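Local structure of Afp2 (6RBN) at residues F67-S72 against G163-G168; R125-F130 against A238-D243; Y150-F155 against Q218-N223; Q281-A286 against M329-G334; S293-G298 against A306-V311. The protein forms part of the helical sheath around the tube of the anti-feeding prophage, a contractile injection system, and probably takes part in its contraction. All blocks are in the same frame, centred on the assembly; numbering follows the deposited sequence.

Contact 1 closes when residues 163-168 return to helix 66-75 and set a loop on it. Contacts 2 and 3 open before that, at 125-130 and 150-155, so both cross contact 1. Contact 3 closes at 218-223 and contact 2 at 238-243, so contact 3 lies within the span of contact 2, and the two touch. Contact 2 sets a loop on strand 127-129, and contact 3 joins two loops. Contacts 4 and 5 come after all three, in the C-terminal domain, and contact 5 lies within the span of contact 4. Contact 4 joins helix 277-295 to strand 328-335. Contact 5 joins its C-terminal part to 306-311, the start of the neighbouring strand 309-312.

Contact 1: residues F67-S72 against G163-G168; sequences FYTSLS and GTLASG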
# COMPACT_ATOMS: atom_id res chain seq x y z
N PHE C 67 82.23 17.94 60.38
CA PHE C 67 81.39 17.99 59.19
C PHE C 67 82.12 17.45 57.97
O PHE C 67 81.47 16.92 57.06
CB PHE C 67 80.91 19.43 58.93
CG PHE C 67 81.98 20.37 58.45
CD1 PHE C 67 82.82 21.01 59.35
CD2 PHE C 67 82.12 20.66 57.09
CE1 PHE C 67 83.79 21.88 58.90
CE2 PHE C 67 83.09 21.52 56.65
CZ PHE C 67 83.93 22.14 57.56
N TYR C 68 83.44 17.56 57.93
CA TYR C 68 84.19 17.10 56.77
C TYR C 68 84.29 15.59 56.74
O TYR C 68 84.15 14.98 55.68
CB TYR C 68 85.59 17.72 56.77
CG TYR C 68 86.38 17.41 55.52
CD1 TYR C 68 86.16 18.13 54.35
CD2 TYR C 68 87.33 16.40 55.50
CE1 TYR C 68 86.88 17.85 53.20
CE2 TYR C 68 88.04 16.11 54.35
CZ TYR C 68 87.81 16.84 53.21
OH TYR C 68 88.52 16.57 52.06
N THR C 69 84.55 14.96 57.89
CA THR C 69 84.66 13.51 57.94
C THR C 69 83.31 12.83 57.80
O THR C 69 83.26 11.66 57.43
CB THR C 69 85.32 13.08 59.25
OG1 THR C 69 84.50 13.48 60.35
CG2 THR C 69 86.67 13.74 59.38
N SER C 70 82.22 13.54 58.08
CA SER C 70 80.89 12.98 57.85
C SER C 70 80.57 12.94 56.37
O SER C 70 80.01 11.95 55.88
CB SER C 70 79.85 13.79 58.61
OG SER C 70 80.06 13.71 60.00
N LEU C 71 80.92 13.99 55.64
CA LEU C 71 80.63 14.06 54.22
C LEU C 71 81.60 13.24 53.39
O LEU C 71 81.19 12.66 52.38
CB LEU C 71 80.65 15.51 53.77
CG LEU C 71 79.40 16.22 54.27
CD1 LEU C 71 79.53 17.68 54.12
CD2 LEU C 71 78.27 15.74 53.42
N SER C 72 82.87 13.16 53.79
CA SER C 72 83.82 12.32 53.07
C SER C 72 83.48 10.85 53.22
O SER C 72 83.75 10.06 52.31
CB SER C 72 85.24 12.59 53.57
OG SER C 72 85.38 12.19 54.91
N GLY C 163 84.00 6.91 65.24
CA GLY C 163 84.91 6.34 64.28
C GLY C 163 86.31 6.94 64.36
O GLY C 163 86.53 7.99 64.95
N THR C 164 87.26 6.23 63.76
CA THR C 164 88.66 6.64 63.73
C THR C 164 89.25 6.45 62.33
O THR C 164 90.20 5.68 62.15
CB THR C 164 89.47 5.93 64.84
OG1 THR C 164 90.86 6.22 64.69
CG2 THR C 164 89.21 4.43 64.93
N LEU C 165 88.64 7.14 61.35
CA LEU C 165 88.92 7.08 59.91
C LEU C 165 90.40 7.04 59.56
O LEU C 165 91.23 7.63 60.26
CB LEU C 165 88.29 8.31 59.25
CG LEU C 165 88.23 8.54 57.75
CD1 LEU C 165 87.29 7.55 57.10
CD2 LEU C 165 87.80 9.96 57.45
N ALA C 166 90.71 6.33 58.47
CA ALA C 166 92.07 5.88 58.16
C ALA C 166 93.08 7.00 57.95
O ALA C 166 94.29 6.74 57.96
CB ALA C 166 92.05 4.98 56.92
N SER C 167 92.63 8.24 57.76
CA SER C 167 93.52 9.39 57.77
C SER C 167 93.77 9.92 59.17
O SER C 167 94.38 10.99 59.32
CB SER C 167 92.95 10.51 56.89
OG SER C 167 91.76 11.04 57.44
N GLY C 168 93.32 9.21 60.21
CA GLY C 168 93.53 9.61 61.58
C GLY C 168 92.38 10.38 62.20
O GLY C 168 92.29 10.45 63.43
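Leu-165 brings one methyl, CD2, up to helix 66-75 and meets Thr-69 and Ser-72, which lie one turn apart. The methyl makes light van der Waals contact with Thr-69 CB and with the Ser-72 hydroxyl oxygen. Leu-165 CD2 is 4.4 Å from Thr-69 CB and 4.2 Å from Ser-72 OG. Leu-165 holds CG anti to its backbone N (chi1 -173°), and this sends the branch across to the helix.

No hydrogen bond crosses between the segments. The polar groups here have other partners. Ser-72 OG turns back into its own helix and donates to Tyr-68 O at 3.1 Å. Ser-72 N also binds Tyr-68 O, at 2.9 Å, from the opposite face of the carbonyl plane. Two donors of one residue therefore grip this oxygen. Thr-69 OG1 bonds to Ala-170 O, further along the loop that carries Leu-165.

Gly-168 N returns to Leu-165 O and closes a type I beta turn, with Gly-168 at positive phi.

Phe-67 and Leu-71 face strands 30-34 and 82-86. The whole is an alpha/beta arrangement: a helix laid on the mixed sheet, with the loop before helix 173-187 touching another side of it.

Contact 2: residues R125-F130 against A238-D243; sequences RIFGLF and ARTLED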
# COMPACT_ATOMS: atom_id res chain seq x y z
N ARG C 125 58.09 14.05 58.56
CA ARG C 125 58.39 12.69 58.07
C ARG C 125 59.89 12.42 57.94
O ARG C 125 60.34 11.83 56.96
CB ARG C 125 57.70 12.42 56.73
CG ARG C 125 56.21 12.64 56.69
CD ARG C 125 55.45 11.69 57.58
NE ARG C 125 55.14 12.25 58.89
CZ ARG C 125 54.67 11.54 59.90
NH1 ARG C 125 54.46 10.24 59.74
NH2 ARG C 125 54.41 12.11 61.06
N ILE C 126 60.66 12.88 58.92
CA ILE C 126 62.09 12.73 58.89
C ILE C 126 62.52 11.67 59.90
O ILE C 126 61.72 11.19 60.70
CB ILE C 126 62.80 14.09 59.12
CG1 ILE C 126 62.12 14.89 60.24
CG2 ILE C 126 62.83 14.90 57.84
CD1 ILE C 126 62.64 14.65 61.62
N PHE C 127 63.79 11.29 59.84
CA PHE C 127 64.35 10.33 60.79
C PHE C 127 65.71 10.86 61.24
O PHE C 127 66.57 11.14 60.40
CB PHE C 127 64.49 8.95 60.16
CG PHE C 127 64.88 7.88 61.14
CD1 PHE C 127 63.93 7.33 61.99
CD2 PHE C 127 66.18 7.43 61.22
CE1 PHE C 127 64.27 6.35 62.89
CE2 PHE C 127 66.53 6.45 62.13
CZ PHE C 127 65.57 5.91 62.96
N GLY C 128 65.89 10.99 62.54
CA GLY C 128 67.11 11.56 63.08
C GLY C 128 68.16 10.51 63.43
O GLY C 128 67.84 9.41 63.85
N LEU C 129 69.42 10.89 63.25
CA LEU C 129 70.56 10.02 63.53
C LEU C 129 71.46 10.78 64.50
O LEU C 129 72.20 11.68 64.09
CB LEU C 129 71.29 9.65 62.25
CG LEU C 129 70.48 8.87 61.23
CD1 LEU C 129 71.27 8.67 59.96
CD2 LEU C 129 70.03 7.54 61.79
N PHE C 130 71.40 10.43 65.78
CA PHE C 130 72.06 11.19 66.83
C PHE C 130 73.44 10.58 67.10
O PHE C 130 73.96 9.82 66.28
CB PHE C 130 71.15 11.25 68.05
CG PHE C 130 69.80 11.83 67.75
CD1 PHE C 130 69.68 13.16 67.38
CD2 PHE C 130 68.67 11.06 67.83
CE1 PHE C 130 68.45 13.70 67.10
CE2 PHE C 130 67.43 11.59 67.55
CZ PHE C 130 67.32 12.91 67.18
N ALA C 238 69.12 -2.22 65.48
CA ALA C 238 68.22 -1.55 64.56
C ALA C 238 67.00 -0.96 65.25
O ALA C 238 65.94 -0.85 64.63
CB ALA C 238 67.75 -2.51 63.46
N ARG C 239 67.11 -0.56 66.51
CA ARG C 239 65.98 -0.07 67.29
C ARG C 239 65.97 1.45 67.36
O ARG C 239 66.98 2.12 67.15
CB ARG C 239 66.03 -0.67 68.70
CG ARG C 239 65.62 -2.12 68.78
CD ARG C 239 66.01 -2.68 70.13
NE ARG C 239 65.64 -4.08 70.29
CZ ARG C 239 64.64 -4.51 71.04
NH1 ARG C 239 63.94 -3.65 71.76
NH2 ARG C 239 64.38 -5.80 71.12
N THR C 240 64.80 2.00 67.69
CA THR C 240 64.57 3.43 67.82
C THR C 240 64.57 3.83 69.29
O THR C 240 64.81 3.00 70.18
CB THR C 240 63.26 3.85 67.15
OG1 THR C 240 62.16 3.17 67.78
CG2 THR C 240 63.26 3.54 65.68
N LEU C 241 64.28 5.10 69.54
CA LEU C 241 64.24 5.63 70.90
C LEU C 241 62.95 5.30 71.63
O LEU C 241 62.86 5.55 72.84
CB LEU C 241 64.44 7.15 70.87
CG LEU C 241 65.85 7.62 70.52
CD1 LEU C 241 65.88 9.10 70.24
CD2 LEU C 241 66.74 7.31 71.69
N GLU C 242 61.94 4.76 70.95
CA GLU C 242 60.71 4.32 71.59
C GLU C 242 60.61 2.81 71.52
O GLU C 242 60.62 2.24 70.42
CB GLU C 242 59.48 4.95 70.94
CG GLU C 242 58.19 4.50 71.59
CD GLU C 242 56.96 5.16 71.01
OE1 GLU C 242 57.11 6.00 70.11
OE2 GLU C 242 55.84 4.83 71.44
N ASP C 243 60.52 2.16 72.68
CA ASP C 243 60.40 0.71 72.74
C ASP C 243 58.94 0.32 72.93
O ASP C 243 58.49 -0.05 74.02
CB ASP C 243 61.28 0.15 73.86
CG ASP C 243 61.34 -1.35 73.85
OD1 ASP C 243 62.02 -1.92 72.97
OD2 ASP C 243 60.71 -1.98 74.73
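Phe-127 and Phe-130 meet Thr-240 and Leu-241 where a strand passes an irregular loop. Residues 127-129 form an inner strand of the mixed sheet. Its backbone bonds go to Thr-101 and Ile-103, at strand 102-105, and to Phe-155 and Ala-157, at strand 156-157. The three strands run parallel. Residues 238-243 have no regular structure, and no hydrogen bond links the two backbones.

The side chains make two separate apolar contacts. Thr-240 CG2 sits at the edge of the Phe-127 ring, near its plane, 4.1 Å from CE1. The two side chains cross at about a right angle. Thr-240 has OG1 between its backbone N and carbonyl carbon (chi1 60°), which leaves CG2 to face the ring. OG1 itself bonds to Trp-247 O. Leu-241 CD1 approaches the Phe-130 ring obliquely, 4.0 Å from CE2 and 4.2 Å from CD2. Phe-116 meets Phe-130 edge-to-face, and Ile-250 of helix 250-267 touches both Phe-127 and Thr-240.

Charged residues of both segments pair away from the apolar contact. Arg-239 NH1 forms a salt bridge with Asp-243 OD1 (2.9 Å), in the plane of the guanidinium, and its NE pairs with Glu-342. Arg-125 pairs with Glu-260.

All four touching residues are buried. The chemistry implies that loop and strand are joined here purely by methyls against ring carbons, while the Thr-240 hydroxyl is taken up by Trp-247 O.

Contact 3: residues Y150-F155 against Q218-N223; sequences YPTSPF and QGKALN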
# COMPACT_ATOMS: atom_id res chain seq x y z
N TYR C 150 68.63 12.54 75.28
CA TYR C 150 68.04 12.20 74.00
C TYR C 150 66.52 12.26 74.07
O TYR C 150 65.93 12.09 75.14
CB TYR C 150 68.47 10.80 73.59
CG TYR C 150 69.95 10.68 73.43
CD1 TYR C 150 70.59 11.18 72.30
CD2 TYR C 150 70.73 10.07 74.40
CE1 TYR C 150 71.94 11.08 72.16
CE2 TYR C 150 72.09 9.97 74.27
CZ TYR C 150 72.69 10.47 73.14
OH TYR C 150 74.05 10.37 73.00
N PRO C 151 65.85 12.53 72.94
CA PRO C 151 64.38 12.51 72.93
C PRO C 151 63.79 11.11 73.11
O PRO C 151 64.51 10.12 73.10
CB PRO C 151 64.04 13.08 71.55
CG PRO C 151 65.22 13.88 71.16
CD PRO C 151 66.39 13.14 71.72
N THR C 152 62.47 11.04 73.26
CA THR C 152 61.78 9.76 73.42
C THR C 152 60.91 9.49 72.19
O THR C 152 60.05 8.61 72.19
CB THR C 152 60.96 9.78 74.71
OG1 THR C 152 61.70 10.48 75.71
CG2 THR C 152 60.77 8.36 75.27
N SER C 153 61.13 10.25 71.12
CA SER C 153 60.36 10.13 69.90
C SER C 153 60.75 8.86 69.14
O SER C 153 61.90 8.41 69.23
CB SER C 153 60.60 11.34 69.01
OG SER C 153 61.93 11.35 68.54
N PRO C 154 59.83 8.27 68.39
CA PRO C 154 60.16 7.10 67.56
C PRO C 154 60.87 7.42 66.26
O PRO C 154 60.93 6.55 65.39
CB PRO C 154 58.79 6.49 67.28
CG PRO C 154 57.87 7.63 67.32
CD PRO C 154 58.38 8.53 68.39
N PHE C 155 61.39 8.63 66.09
CA PHE C 155 61.99 9.07 64.84
C PHE C 155 63.51 9.21 64.93
O PHE C 155 64.11 9.89 64.10
CB PHE C 155 61.38 10.41 64.43
CG PHE C 155 59.93 10.33 64.05
CD1 PHE C 155 59.56 10.06 62.76
CD2 PHE C 155 58.94 10.51 65.01
CE1 PHE C 155 58.23 9.99 62.41
CE2 PHE C 155 57.61 10.43 64.67
CZ PHE C 155 57.25 10.17 63.36
N GLN C 218 67.54 -2.49 75.42
CA GLN C 218 66.18 -2.17 75.83
C GLN C 218 66.05 -0.67 76.02
O GLN C 218 67.03 0.05 76.19
CB GLN C 218 65.81 -2.92 77.12
CG GLN C 218 66.71 -2.64 78.33
CD GLN C 218 66.22 -1.48 79.19
OE1 GLN C 218 65.02 -1.23 79.29
NE2 GLN C 218 67.16 -0.78 79.81
N GLY C 219 64.81 -0.20 76.00
CA GLY C 219 64.56 1.19 76.34
C GLY C 219 64.91 2.12 75.20
O GLY C 219 64.16 2.23 74.22
N LYS C 220 66.04 2.82 75.31
CA LYS C 220 66.32 3.89 74.37
C LYS C 220 67.49 3.55 73.44
O LYS C 220 67.96 4.41 72.69
CB LYS C 220 66.57 5.19 75.12
CG LYS C 220 65.31 5.71 75.78
CD LYS C 220 65.54 6.98 76.57
CE LYS C 220 65.76 8.16 75.66
NZ LYS C 220 65.87 9.43 76.43
N ALA C 221 67.98 2.30 73.49
CA ALA C 221 68.60 1.65 72.33
C ALA C 221 69.84 2.31 71.72
O ALA C 221 69.72 2.96 70.68
CB ALA C 221 67.56 1.47 71.24
N LEU C 222 71.01 2.22 72.38
CA LEU C 222 72.24 2.81 71.85
C LEU C 222 72.67 2.39 70.46
O LEU C 222 73.36 3.18 69.81
CB LEU C 222 73.43 2.57 72.79
CG LEU C 222 73.73 3.58 73.88
CD1 LEU C 222 74.97 3.17 74.63
CD2 LEU C 222 73.98 4.90 73.24
N ASN C 223 72.33 1.18 69.99
CA ASN C 223 72.60 0.72 68.61
C ASN C 223 74.09 0.74 68.26
O ASN C 223 74.55 1.57 67.47
CB ASN C 223 71.80 1.52 67.58
CG ASN C 223 70.34 1.17 67.58
OD1 ASN C 223 69.97 -0.00 67.68
ND2 ASN C 223 69.49 2.17 67.45
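The peptide carbonyl of Tyr-150 is the flat group that receives Lys-220. The ammonium lies over one face of it, 54° out of the carbonyl plane, so it is not on a lone pair. Lys-220 NZ donates to Tyr-150 O at 3.0 Å, and the C=O...N angle is 121°. Near the aromatic side chain, NZ is 4.1 Å from Tyr-150 CB, at the root of the ring. The Tyr-150 side chain also touches Val-158.

The motif is a type II' beta turn, Gln-218 to Ala-221, set against a second loop of the subtilisin-like domain. Gly-219 takes the positive phi of the turn. Lys-220 comes next and reaches out toward 150-155.

The lysine chain runs extended through chi2 and then bends at chi3 (73°), which brings its end to the carbonyls. The stronger partner of NZ is Met-147 O, at the start of the same loop as Tyr-150. Thr-152 OG1 lies 4.4 Å from Lys-220 NZ, too far to bond it. The lysine is thus held by two backbone oxygens. Their partial negative charge probably favours the ammonium form.

The 218-223 loop has further fastenings. Leu-222 shares a backbone hydrogen bond with Tyr-160 and packs on Met-147. Asn-223 ND2 bonds to Arg-239 O, which joins this loop to 238-243. No regular strand or helix takes part on either side.

A neighbouring oxygen also approaches the lysine: Pro-151 O lies 3.5 Å from Lys-220 CE.

Contact 4: residues Q281-A286 against M329-G334; sequences QRVKAA and MIIKIG
Val-283 carries the contact by offering its two methyls to two different residues of the strand. CG2 lies 3.7 Å from Met-329 SD. CG1 lies 3.7 Å from Ile-331 CD1 and 4.1 Å from Ile-331 CG1. The valine and methionine side chains lie alongside each other and point opposite ways, while valine and isoleucine are set at a slant. No hydrogen bond crosses between the segments.

Torsions place the partners. Met-329 is extended through chi2, so that its sulfur reaches the helix, and it bends only at chi3 (-68°). Val-283 CG1 stands anti to its backbone N, which splits the two methyls between the two strand residues.

A second shell touches the three side chains. Leu-270 meets Val-283, Thr-279 and Trp-280 meet Met-329, and Val-311 and Val-313 meet Ile-331. Ile-333 extends the apolar row toward Val-287 and Leu-291 of the same helix. Gln-147 of an Afp1 chain, probably of the tube, bonds Lys-284 NZ and Gln-281 O.

Lys-332 shares a backbone bond with Gln-312 of strand 309-312. A strand of a neighbouring Afp3 chain pairs with Met-329, Ile-330, Ile-333 and Gly-334 in parallel. The arrangement is a helix packed on a sheet that runs on between subunits, as in the sheaths of contractile tails.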
# COMPACT_ATOMS: atom_id res chain seq x y z
N GLN C 281 37.16 7.86 44.23
CA GLN C 281 37.52 6.62 43.56
C GLN C 281 38.87 6.73 42.87
O GLN C 281 39.60 5.74 42.76
CB GLN C 281 36.46 6.24 42.54
CG GLN C 281 35.13 5.90 43.15
CD GLN C 281 35.22 4.71 44.07
OE1 GLN C 281 35.05 4.84 45.28
NE2 GLN C 281 35.51 3.55 43.51
N ARG C 282 39.22 7.92 42.39
CA ARG C 282 40.49 8.10 41.71
C ARG C 282 41.63 8.26 42.72
O ARG C 282 42.79 7.99 42.39
CB ARG C 282 40.40 9.28 40.75
CG ARG C 282 41.54 9.40 39.77
CD ARG C 282 41.30 10.48 38.75
NE ARG C 282 41.28 11.81 39.34
CZ ARG C 282 40.98 12.91 38.66
NH1 ARG C 282 40.68 12.84 37.38
NH2 ARG C 282 40.98 14.08 39.28
N VAL C 283 41.31 8.66 43.94
CA VAL C 283 42.32 8.71 44.99
C VAL C 283 42.65 7.31 45.50
O VAL C 283 43.82 6.92 45.56
CB VAL C 283 41.86 9.63 46.14
CG1 VAL C 283 42.77 9.49 47.32
CG2 VAL C 283 41.88 11.07 45.68
N LYS C 284 41.63 6.52 45.83
CA LYS C 284 41.89 5.22 46.45
C LYS C 284 42.39 4.18 45.46
O LYS C 284 42.84 3.11 45.88
CB LYS C 284 40.65 4.67 47.14
CG LYS C 284 39.60 4.12 46.22
CD LYS C 284 38.43 3.58 47.01
CE LYS C 284 38.83 2.35 47.81
NZ LYS C 284 39.19 1.22 46.92
N ALA C 285 42.32 4.45 44.16
CA ALA C 285 42.94 3.57 43.18
C ALA C 285 44.35 4.00 42.83
O ALA C 285 45.12 3.19 42.31
CB ALA C 285 42.10 3.51 41.91
N ALA C 286 44.70 5.26 43.10
CA ALA C 286 46.09 5.69 43.02
C ALA C 286 46.91 5.18 44.19
O ALA C 286 48.14 5.12 44.09
CB ALA C 286 46.17 7.21 42.96
N MET C 329 38.99 15.73 52.49
CA MET C 329 38.88 14.40 51.90
C MET C 329 39.65 13.46 52.81
O MET C 329 40.88 13.51 52.85
CB MET C 329 39.45 14.37 50.48
CG MET C 329 39.27 13.07 49.76
SD MET C 329 40.15 13.08 48.19
CE MET C 329 39.19 14.28 47.28
N ILE C 330 38.95 12.61 53.55
CA ILE C 330 39.57 11.77 54.55
C ILE C 330 39.67 10.36 54.02
O ILE C 330 38.66 9.70 53.76
CB ILE C 330 38.81 11.82 55.88
CG1 ILE C 330 38.89 13.22 56.47
CG2 ILE C 330 39.40 10.82 56.84
CD1 ILE C 330 38.06 13.40 57.68
N ILE C 331 40.90 9.90 53.84
CA ILE C 331 41.20 8.51 53.54
C ILE C 331 41.60 7.87 54.85
O ILE C 331 41.91 8.56 55.83
CB ILE C 331 42.33 8.42 52.49
CG1 ILE C 331 42.18 9.49 51.42
CG2 ILE C 331 42.33 7.08 51.77
CD1 ILE C 331 40.96 9.39 50.55
N LYS C 332 41.58 6.54 54.92
CA LYS C 332 42.34 5.86 55.96
C LYS C 332 42.93 4.57 55.41
O LYS C 332 42.24 3.79 54.75
CB LYS C 332 41.53 5.61 57.24
CG LYS C 332 40.30 4.77 57.15
CD LYS C 332 39.74 4.62 58.55
CE LYS C 332 39.22 5.95 59.07
NZ LYS C 332 38.60 5.83 60.41
N ILE C 333 44.22 4.40 55.64
CA ILE C 333 45.04 3.36 55.02
C ILE C 333 45.71 2.59 56.14
O ILE C 333 46.28 3.19 57.05
CB ILE C 333 46.08 3.98 54.07
CG1 ILE C 333 45.38 4.78 52.97
CG2 ILE C 333 46.96 2.91 53.46
CD1 ILE C 333 46.28 5.71 52.23
N GLY C 334 45.64 1.28 56.09
CA GLY C 334 46.37 0.44 57.03
C GLY C 334 47.19 -0.58 56.27
O GLY C 334 46.74 -1.12 55.27

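Contact 5: residues S293-G298 against A306-V311; sequences SLWQQG and ADAWFV
Trp-295 sets its CG anti to the backbone N (chi1 173°), and this carries the indole from the C-terminal part of helix 277-295 toward Ala-308 and Trp-309. Trp-309 instead holds CG between its backbone N and carbonyl carbon (chi1 75°), which swings its six-membered ring back to the helix.

Ala-308 CB lies over one face of the Trp-295 five-membered ring, 3.9 Å from its centroid, in a CH-pi contact. The nearest ring atom is Trp-295 CD1, 3.5 Å from Ala-308 CB.

The two indoles meet at a slant. The Trp-295 five-membered ring and the Trp-309 six-membered ring have centroids 5.7 Å apart, with planes at 57°. The corner atom Trp-309 CZ3 does the touching, 3.6 Å from Trp-295 CB.

Both indole N-H groups have partners: Trp-295 NE1 bonds Gly-302 O, and Trp-309 NE1 bonds Asp-288 OD1. These bonds help fix how each ring is turned. Leu-300 touches both indoles, and Leu-291 and Leu-335 flank Trp-309.

The backbone makes the corner. Trp-295 to Gly-298 form a type I turn, with Gly-298 at positive phi. Phe-310 then shares a backbone bond with Gly-334.

The motif is a helix-to-strand connection in the C-terminal domain, in which helix 277-295 packs on the antiparallel strands 309-312 and 328-335, with the two tryptophans in contact where the chain passes from helix to strand.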
# COMPACT_ATOMS: atom_id res chain seq x y z
N SER C 293 52.22 -2.62 43.99
CA SER C 293 53.58 -2.75 43.48
C SER C 293 54.59 -2.78 44.61
O SER C 293 55.68 -3.35 44.47
CB SER C 293 53.90 -1.61 42.53
OG SER C 293 53.99 -0.39 43.24
N LEU C 294 54.26 -2.16 45.74
CA LEU C 294 55.10 -2.23 46.92
C LEU C 294 54.97 -3.58 47.63
O LEU C 294 55.95 -4.07 48.20
CB LEU C 294 54.73 -1.10 47.88
CG LEU C 294 55.59 -0.88 49.10
CD1 LEU C 294 56.97 -0.41 48.69
CD2 LEU C 294 54.93 0.13 49.99
N TRP C 295 53.78 -4.19 47.58
CA TRP C 295 53.59 -5.50 48.20
C TRP C 295 54.29 -6.59 47.42
O TRP C 295 54.86 -7.52 48.02
CB TRP C 295 52.10 -5.81 48.31
CG TRP C 295 51.81 -7.20 48.77
CD1 TRP C 295 52.15 -7.75 49.96
CD2 TRP C 295 51.12 -8.21 48.03
NE1 TRP C 295 51.71 -9.05 50.02
CE2 TRP C 295 51.08 -9.35 48.85
CE3 TRP C 295 50.54 -8.26 46.76
CZ2 TRP C 295 50.48 -10.53 48.43
CZ3 TRP C 295 49.94 -9.43 46.36
CH2 TRP C 295 49.92 -10.55 47.19
N GLN C 296 54.27 -6.52 46.09
CA GLN C 296 54.84 -7.59 45.29
C GLN C 296 56.36 -7.52 45.20
O GLN C 296 56.96 -8.44 44.65
CB GLN C 296 54.24 -7.58 43.89
CG GLN C 296 54.60 -6.39 43.04
CD GLN C 296 53.95 -6.45 41.68
OE1 GLN C 296 53.24 -7.40 41.36
NE2 GLN C 296 54.19 -5.44 40.85
N GLN C 297 56.99 -6.47 45.71
CA GLN C 297 58.43 -6.43 45.84
C GLN C 297 58.89 -6.70 47.28
O GLN C 297 60.01 -6.36 47.64
CB GLN C 297 59.00 -5.11 45.32
CG GLN C 297 58.56 -3.86 46.05
CD GLN C 297 59.09 -2.61 45.39
OE1 GLN C 297 59.83 -2.68 44.41
NE2 GLN C 297 58.73 -1.45 45.93
N GLY C 298 58.03 -7.32 48.09
CA GLY C 298 58.43 -7.87 49.36
C GLY C 298 58.36 -6.94 50.55
O GLY C 298 58.79 -7.34 51.64
N ALA C 306 44.58 -8.91 50.93
CA ALA C 306 43.65 -8.58 52.00
C ALA C 306 44.36 -8.47 53.35
O ALA C 306 43.94 -7.68 54.20
CB ALA C 306 42.54 -9.63 52.08
N ASP C 307 45.43 -9.23 53.56
CA ASP C 307 46.19 -9.16 54.80
C ASP C 307 47.36 -8.20 54.73
O ASP C 307 48.03 -7.99 55.74
CB ASP C 307 46.72 -10.54 55.19
CG ASP C 307 45.62 -11.50 55.61
OD1 ASP C 307 44.58 -11.04 56.12
OD2 ASP C 307 45.81 -12.72 55.43
N ALA C 308 47.62 -7.61 53.56
CA ALA C 308 48.77 -6.73 53.38
C ALA C 308 48.42 -5.26 53.52
O ALA C 308 49.14 -4.52 54.19
CB ALA C 308 49.42 -7.00 52.02
N TRP C 309 47.34 -4.80 52.88
CA TRP C 309 46.91 -3.43 53.04
C TRP C 309 45.40 -3.34 52.87
O TRP C 309 44.77 -4.24 52.32
CB TRP C 309 47.60 -2.48 52.04
CG TRP C 309 47.09 -2.58 50.64
CD1 TRP C 309 46.14 -1.79 50.06
CD2 TRP C 309 47.49 -3.51 49.63
NE1 TRP C 309 45.92 -2.18 48.77
CE2 TRP C 309 46.74 -3.23 48.48
CE3 TRP C 309 48.41 -4.56 49.60
CZ2 TRP C 309 46.88 -3.96 47.31
CZ3 TRP C 309 48.54 -5.28 48.44
CH2 TRP C 309 47.79 -4.98 47.31
N PHE C 310 44.83 -2.24 53.36
CA PHE C 310 43.47 -1.85 53.02
C PHE C 310 43.43 -0.35 52.83
O PHE C 310 44.13 0.40 53.51
CB PHE C 310 42.43 -2.30 54.06
CG PHE C 310 42.54 -1.62 55.40
CD1 PHE C 310 43.36 -2.14 56.39
CD2 PHE C 310 41.79 -0.49 55.70
CE1 PHE C 310 43.45 -1.54 57.62
CE2 PHE C 310 41.89 0.13 56.92
CZ PHE C 310 42.72 -0.40 57.89
N VAL C 311 42.60 0.09 51.89
CA VAL C 311 42.34 1.51 51.64
C VAL C 311 40.83 1.68 51.58
O VAL C 311 40.15 0.91 50.89
CB VAL C 311 42.99 1.99 50.32
CG1 VAL C 311 42.63 3.44 50.05
CG2 VAL C 311 44.49 1.83 50.36